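Local coordinates for protein UDP-glucose 6-dehydrogenase (Pyrobaculum islandicum, PDB 3VTF) that probably oxidises UDP-glucose to UDP-glucuronate with two molecules of NAD+, and binds UDP-glucose, at residues 250-256 with 439-444; 416-422 with 431-437. All coordinates share one frame; numbering follows the deposited sequence.

How the contacts relate
From the N terminus the chain first builds the NAD-binding domain and then the long helix 221-251, whose C-terminal end and following turn supply the first half of contact 1. After helix 304-328 the chain builds the parallel sheet of the UDP-binding domain, and residues 439-444, the end of its last strand and the C-terminal tail, close that large loop. Contact 2 is a short closure lying wholly within it: residues 416-422, leading into strand 422-425, meet residues 431-437, leading into strand 437-440 at the sheet edge. Contact 1 therefore ties the central helix to the C-terminal domain, and contact 2 joins neighbouring loops of that domain. Arg433 bridges them through the carboxylate of Ala444.

Contact 1: residues 250-256 with 439-444; sequences KRLGVDT and EGVAWA
The ammonium group of Lys250 is held by two adjacent residues at the end of the final strand: NZ donates to Glu439 OE1 at 2.7 Å, in a salt bridge, and to Gly440 O at 2.8 Å, where it sits on a carbonyl lone pair. With CG anti to the backbone N (chi1 -177°), the lysine runs extended as far as CE, its CG passing 3.5 Å from Trp443 O, and bends only at the last torsion to bring NZ between its acceptors. The other carboxylate oxygen of Glu439 is paired with Arg327 of helix 304-328.

Farther along, Thr256 OG1 donates to a lone pair of Ala442 O at 2.6 Å, in the carbonyl plane, and also lies against Trp443 CB. Between these two sites Ala444 N bonds to Val254 O at 3.0 Å, arriving from above the carbonyl plane. Gly253, in the Schellman motif that ends helix 221-251, takes the methyl of Ala444 tightly against its backbone, CB to CA 3.4 Å. Gly440 CA packs on one face of the Trp443 indole, toward its rim, while NE1 bonds to Tyr438.

Val441 O and Trp443 N are buried without a partner, but charged, hydroxyl and backbone bonds together hold the C-terminal tail of the UDP-binding domain's sheet against the central-domain helices 221-251 and 256-264.

Contact 2: residues 416-422 with 431-437; sequences LDYRGKV and KAREAKI
The tight part of this contact centres on Tyr418, whose ring carries the methyl of Ala432 over the middle of one face, a CH-pi contact of 4.0 Å from CB to the ring centroid. Its hydroxyl bonds to Tyr413 O. At the ring edge lies Glu434 OE2, which accepts from Tyr418 N at 2.8 Å through its anti lone pair and from Lys431 NZ through its syn lone pair. Glu434 CG stands between its own backbone N and carbonyl carbon (chi1 86°), and the extended chain beyond carries the carboxylate to both donors. Lys431 NZ also donates to Leu416 O at 2.6 Å, from above the carbonyl plane.

At the other end the two segments begin their parallel pairing: Ile437 N bonds to Lys421 O at 3.2 Å, and the side chains of Val422 and Ile437 lie side by side, both touching Arg327 of helix 304-328.

The outer side is looser. Gly420, in the type II turn 418-421, is joined to Glu434 O through a water 2.8 Å from Gly420 N, and Lys436 NZ makes only a weak bond to Gly420 O. Asp417 forms an Asx turn, and Arg419 grips its carboxylate side-on with NE and NH1, a well-bonded ion pair on the exposed rim.

Asp417 OD1 and Glu434 OE2 come within 3.6 Å, their carboxylate planes perpendicular. Arg419 on one and Lys431 on the other probably offset this repulsion, allowing the acids to lie close across two loops that lead into neighbouring parallel strands, 422-425 and 437-440, at the edge of the UDP-binding domain's sheet.

Contact 1: residues 250-256 with 439-444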
loop_
_atom_site.group_PDB
_atom_site.type_symbol
_atom_site.label_atom_id
_atom_site.label_comp_id
_atom_site.label_asym_id
_atom_site.label_seq_id
_atom_site.Cartn_x
_atom_site.Cartn_y
_atom_site.Cartn_z
ATOM N N LYS A 250 19.277 -4.163 1.644
ATOM C CA LYS A 250 20.318 -4.917 2.345
ATOM C C LYS A 250 21.488 -5.234 1.331
ATOM O O LYS A 250 22.638 -4.985 1.631
ATOM C CB LYS A 250 19.799 -6.243 2.923
ATOM C CG LYS A 250 20.861 -7.032 3.742
ATOM C CD LYS A 250 20.220 -8.330 4.353
ATOM C CE LYS A 250 21.267 -9.123 5.172
ATOM N NZ LYS A 250 21.839 -8.227 6.226
ATOM N N ARG A 251 21.190 -5.737 0.146
ATOM C CA ARG A 251 22.239 -5.951 -0.867
ATOM C C ARG A 251 22.962 -4.678 -1.250
ATOM O O ARG A 251 24.137 -4.692 -1.619
ATOM C CB ARG A 251 21.666 -6.503 -2.135
ATOM C CG ARG A 251 20.997 -7.818 -1.937
ATOM C CD ARG A 251 21.928 -8.958 -1.503
ATOM N NE ARG A 251 21.290 -10.204 -1.961
ATOM C CZ ARG A 251 21.414 -10.640 -3.205
ATOM N NH1 ARG A 251 22.206 -9.949 -4.027
ATOM N NH2 ARG A 251 20.809 -11.757 -3.608
ATOM N N LEU A 252 22.293 -3.537 -1.110
ATOM C CA LEU A 252 22.878 -2.289 -1.514
ATOM C C LEU A 252 23.658 -1.689 -0.362
ATOM O O LEU A 252 24.181 -0.598 -0.531
ATOM C CB LEU A 252 21.761 -1.263 -1.985
ATOM C CG LEU A 252 21.083 -1.753 -3.270
ATOM C CD1 LEU A 252 19.757 -0.977 -3.514
ATOM C CD2 LEU A 252 22.068 -1.714 -4.496
ATOM N N GLY A 253 23.563 -2.275 0.814
ATOM C CA GLY A 253 24.186 -1.705 2.052
ATOM C C GLY A 253 23.445 -0.514 2.571
ATOM O O GLY A 253 24.047 0.364 3.144
ATOM N N VAL A 254 22.128 -0.470 2.387
ATOM C CA VAL A 254 21.300 0.676 2.732
ATOM C C VAL A 254 20.294 0.348 3.852
ATOM O O VAL A 254 19.874 -0.823 4.008
ATOM C CB VAL A 254 20.475 1.018 1.405
ATOM C CG1 VAL A 254 19.111 1.590 1.676
ATOM C CG2 VAL A 254 21.341 1.858 0.461
ATOM N N ASP A 255 19.815 1.401 4.524
ATOM C CA ASP A 255 18.920 1.269 5.675
ATOM C C ASP A 255 17.438 1.395 5.170
ATOM O O ASP A 255 16.949 2.467 4.847
ATOM C CB ASP A 255 19.225 2.316 6.767
ATOM C CG ASP A 255 18.360 2.093 8.034
ATOM O OD1 ASP A 255 17.177 1.667 7.979
ATOM O OD2 ASP A 255 18.897 2.195 9.121
ATOM N N THR A 256 16.776 0.264 5.095
ATOM C CA THR A 256 15.374 0.228 4.544
ATOM C C THR A 256 14.404 1.111 5.360
ATOM O O THR A 256 13.463 1.679 4.810
ATOM C CB THR A 256 14.927 -1.213 4.773
ATOM O OG1 THR A 256 15.845 -2.072 4.037
ATOM C CG2 THR A 256 13.480 -1.443 4.259
ATOM N N GLU A 439 23.500 -8.372 11.488
ATOM C CA GLU A 439 22.846 -8.589 10.219
ATOM C C GLU A 439 21.349 -8.171 10.345
ATOM O O GLU A 439 20.617 -8.848 10.982
ATOM C CB GLU A 439 22.913 -10.052 9.911
ATOM C CG GLU A 439 24.284 -10.567 9.510
ATOM C CD GLU A 439 24.681 -10.201 8.096
ATOM O OE1 GLU A 439 23.859 -9.590 7.341
ATOM O OE2 GLU A 439 25.863 -10.473 7.755
ATOM N N GLY A 440 20.927 -7.131 9.661
ATOM C CA GLY A 440 19.480 -6.834 9.562
ATOM C C GLY A 440 18.827 -7.873 8.652
ATOM O O GLY A 440 19.402 -8.299 7.630
ATOM N N VAL A 441 17.635 -8.311 9.011
ATOM C CA VAL A 441 16.988 -9.359 8.215
ATOM C C VAL A 441 16.584 -8.765 6.853
ATOM O O VAL A 441 16.556 -9.502 5.871
ATOM C CB VAL A 441 15.732 -9.972 8.911
ATOM C CG1 VAL A 441 15.139 -11.053 8.038
ATOM C CG2 VAL A 441 16.202 -10.710 10.165
ATOM N N ALA A 442 16.289 -7.450 6.809
ATOM C CA ALA A 442 15.805 -6.816 5.585
ATOM C C ALA A 442 16.306 -5.407 5.494
ATOM O O ALA A 442 15.624 -4.436 5.017
ATOM C CB ALA A 442 14.256 -6.867 5.642
ATOM N N TRP A 443 17.537 -5.196 5.970
ATOM C CA TRP A 443 18.174 -3.897 5.775
ATOM C C TRP A 443 19.658 -4.165 6.046
ATOM O O TRP A 443 20.037 -5.211 6.619
ATOM C CB TRP A 443 17.675 -2.817 6.777
ATOM C CG TRP A 443 17.653 -3.311 8.220
ATOM C CD1 TRP A 443 18.648 -3.184 9.190
ATOM C CD2 TRP A 443 16.606 -4.104 8.875
ATOM N NE1 TRP A 443 18.258 -3.781 10.381
ATOM C CE2 TRP A 443 17.074 -4.376 10.240
ATOM C CE3 TRP A 443 15.334 -4.531 8.490
ATOM C CZ2 TRP A 443 16.314 -5.080 11.160
ATOM C CZ3 TRP A 443 14.588 -5.300 9.394
ATOM C CH2 TRP A 443 15.045 -5.532 10.726
ATOM N N ALA A 444 20.478 -3.200 5.675
ATOM C CA ALA A 444 21.902 -3.218 6.119
ATOM C C ALA A 444 22.001 -2.429 7.401
ATOM O O ALA A 444 21.193 -1.494 7.660
ATOM C CB ALA A 444 22.746 -2.589 5.042
ATOM O OXT ALA A 444 22.884 -2.707 8.239
#

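Contact 2: residues 416-422 with 431-437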
loop_
_atom_site.group_PDB
_atom_site.type_symbol
_atom_site.label_atom_id
_atom_site.label_comp_id
_atom_site.label_asym_id
_atom_site.label_seq_id
_atom_site.Cartn_x
_atom_site.Cartn_y
_atom_site.Cartn_z
ATOM N N LEU A 416 19.556 -3.628 26.016
ATOM C CA LEU A 416 20.441 -4.709 26.358
ATOM C C LEU A 416 21.906 -4.486 25.851
ATOM O O LEU A 416 22.148 -3.604 24.998
ATOM C CB LEU A 416 19.904 -6.054 25.798
ATOM C CG LEU A 416 18.517 -6.561 26.258
ATOM C CD1 LEU A 416 18.179 -7.877 25.522
ATOM C CD2 LEU A 416 18.621 -6.844 27.774
ATOM N N ASP A 417 22.818 -5.360 26.284
ATOM C CA ASP A 417 24.227 -5.218 25.902
ATOM C C ASP A 417 24.524 -6.289 24.891
ATOM O O ASP A 417 24.676 -7.434 25.222
ATOM C CB ASP A 417 25.136 -5.359 27.135
ATOM C CG ASP A 417 26.610 -5.152 26.791
ATOM O OD1 ASP A 417 26.952 -4.950 25.588
ATOM O OD2 ASP A 417 27.445 -5.260 27.687
ATOM N N TYR A 418 24.575 -5.912 23.624
ATOM C CA TYR A 418 24.784 -6.871 22.549
ATOM C C TYR A 418 26.249 -6.960 22.133
ATOM O O TYR A 418 26.557 -7.584 21.138
ATOM C CB TYR A 418 23.955 -6.524 21.312
ATOM C CG TYR A 418 22.458 -6.518 21.495
ATOM C CD1 TYR A 418 21.707 -7.665 21.315
ATOM C CD2 TYR A 418 21.798 -5.353 21.820
ATOM C CE1 TYR A 418 20.343 -7.649 21.478
ATOM C CE2 TYR A 418 20.440 -5.328 21.984
ATOM C CZ TYR A 418 19.718 -6.478 21.808
ATOM O OH TYR A 418 18.368 -6.432 21.973
ATOM N N ARG A 419 27.139 -6.323 22.880
ATOM C CA ARG A 419 28.532 -6.244 22.457
ATOM C C ARG A 419 29.179 -7.618 22.392
ATOM O O ARG A 419 29.006 -8.430 23.267
ATOM C CB ARG A 419 29.312 -5.281 23.355
ATOM C CG ARG A 419 28.865 -3.846 23.187
ATOM C CD ARG A 419 29.488 -2.899 24.188
ATOM N NE ARG A 419 29.188 -3.230 25.572
ATOM C CZ ARG A 419 29.598 -2.501 26.594
ATOM N NH1 ARG A 419 29.298 -2.848 27.824
ATOM N NH2 ARG A 419 30.314 -1.419 26.369
ATOM N N GLY A 420 29.917 -7.867 21.327
ATOM C CA GLY A 420 30.622 -9.111 21.174
ATOM C C GLY A 420 29.741 -10.221 20.660
ATOM O O GLY A 420 30.191 -11.335 20.492
ATOM N N LYS A 421 28.481 -9.921 20.387
ATOM C CA LYS A 421 27.583 -11.013 19.978
ATOM C C LYS A 421 27.366 -10.969 18.458
ATOM O O LYS A 421 27.632 -9.960 17.810
ATOM C CB LYS A 421 26.253 -10.911 20.715
ATOM C CG LYS A 421 26.362 -11.116 22.251
ATOM C CD LYS A 421 26.850 -12.491 22.658
ATOM C CE LYS A 421 27.204 -12.466 24.120
ATOM N NZ LYS A 421 27.639 -13.844 24.449
ATOM N N VAL A 422 26.892 -12.078 17.910
ATOM C CA VAL A 422 26.465 -12.161 16.511
ATOM C C VAL A 422 24.930 -12.034 16.539
ATOM O O VAL A 422 24.277 -12.841 17.177
ATOM C CB VAL A 422 26.856 -13.510 15.900
ATOM C CG1 VAL A 422 26.311 -13.567 14.447
ATOM C CG2 VAL A 422 28.408 -13.638 15.963
ATOM N N LYS A 431 20.060 -0.260 19.115
ATOM C CA LYS A 431 21.140 -0.652 20.039
ATOM C C LYS A 431 21.926 -1.887 19.618
ATOM O O LYS A 431 23.165 -1.961 19.894
ATOM C CB LYS A 431 20.696 -0.777 21.498
ATOM C CG LYS A 431 21.801 -0.148 22.422
ATOM C CD LYS A 431 21.598 -0.491 23.863
ATOM C CE LYS A 431 22.762 -0.126 24.789
ATOM N NZ LYS A 431 23.544 -1.363 24.848
ATOM N N ALA A 432 21.292 -2.811 18.901
ATOM C CA ALA A 432 21.914 -4.076 18.507
ATOM C C ALA A 432 23.080 -3.913 17.523
ATOM O O ALA A 432 23.862 -4.808 17.345
ATOM C CB ALA A 432 20.886 -5.064 17.978
ATOM N N ARG A 433 23.171 -2.754 16.903
ATOM C CA ARG A 433 24.235 -2.432 15.963
ATOM C C ARG A 433 25.623 -2.447 16.626
ATOM O O ARG A 433 26.634 -2.507 15.958
ATOM C CB ARG A 433 23.983 -1.091 15.312
ATOM C CG ARG A 433 22.961 -1.126 14.218
ATOM C CD ARG A 433 23.188 -0.065 13.178
ATOM N NE ARG A 433 22.093 -0.051 12.225
ATOM C CZ ARG A 433 22.124 -0.631 11.038
ATOM N NH1 ARG A 433 21.075 -0.559 10.252
ATOM N NH2 ARG A 433 23.199 -1.268 10.636
ATOM N N GLU A 434 25.636 -2.357 17.941
ATOM C CA GLU A 434 26.848 -2.442 18.738
ATOM C C GLU A 434 27.457 -3.852 18.743
ATOM O O GLU A 434 28.550 -4.047 19.221
ATOM C CB GLU A 434 26.591 -1.955 20.165
ATOM C CG GLU A 434 26.055 -3.006 21.099
ATOM C CD GLU A 434 25.403 -2.425 22.330
ATOM O OE1 GLU A 434 25.355 -1.203 22.443
ATOM O OE2 GLU A 434 24.951 -3.190 23.181
ATOM N N ALA A 435 26.699 -4.827 18.259
ATOM C CA ALA A 435 27.111 -6.250 18.180
ATOM C C ALA A 435 28.412 -6.448 17.451
ATOM O O ALA A 435 28.748 -5.610 16.638
ATOM C CB ALA A 435 26.023 -7.045 17.474
ATOM N N LYS A 436 29.103 -7.566 17.665
ATOM C CA LYS A 436 30.315 -7.857 16.826
ATOM C C LYS A 436 29.947 -8.018 15.348
ATOM O O LYS A 436 30.615 -7.531 14.443
ATOM C CB LYS A 436 30.966 -9.162 17.291
ATOM C CG LYS A 436 32.224 -9.520 16.437
ATOM C CD LYS A 436 32.963 -10.774 16.961
ATOM C CE LYS A 436 32.248 -12.085 16.725
ATOM N NZ LYS A 436 31.519 -12.637 17.911
ATOM N N ILE A 437 28.882 -8.788 15.103
ATOM C CA ILE A 437 28.353 -8.921 13.713
ATOM C C ILE A 437 26.819 -8.538 13.808
ATOM O O ILE A 437 26.116 -9.085 14.639
ATOM C CB ILE A 437 28.602 -10.326 13.175
ATOM C CG1 ILE A 437 30.131 -10.578 12.906
ATOM C CG2 ILE A 437 27.888 -10.518 11.845
ATOM C CD1 ILE A 437 30.483 -12.065 12.683
HETATM O O HOH W 1 30.723 -5.753 19.693
#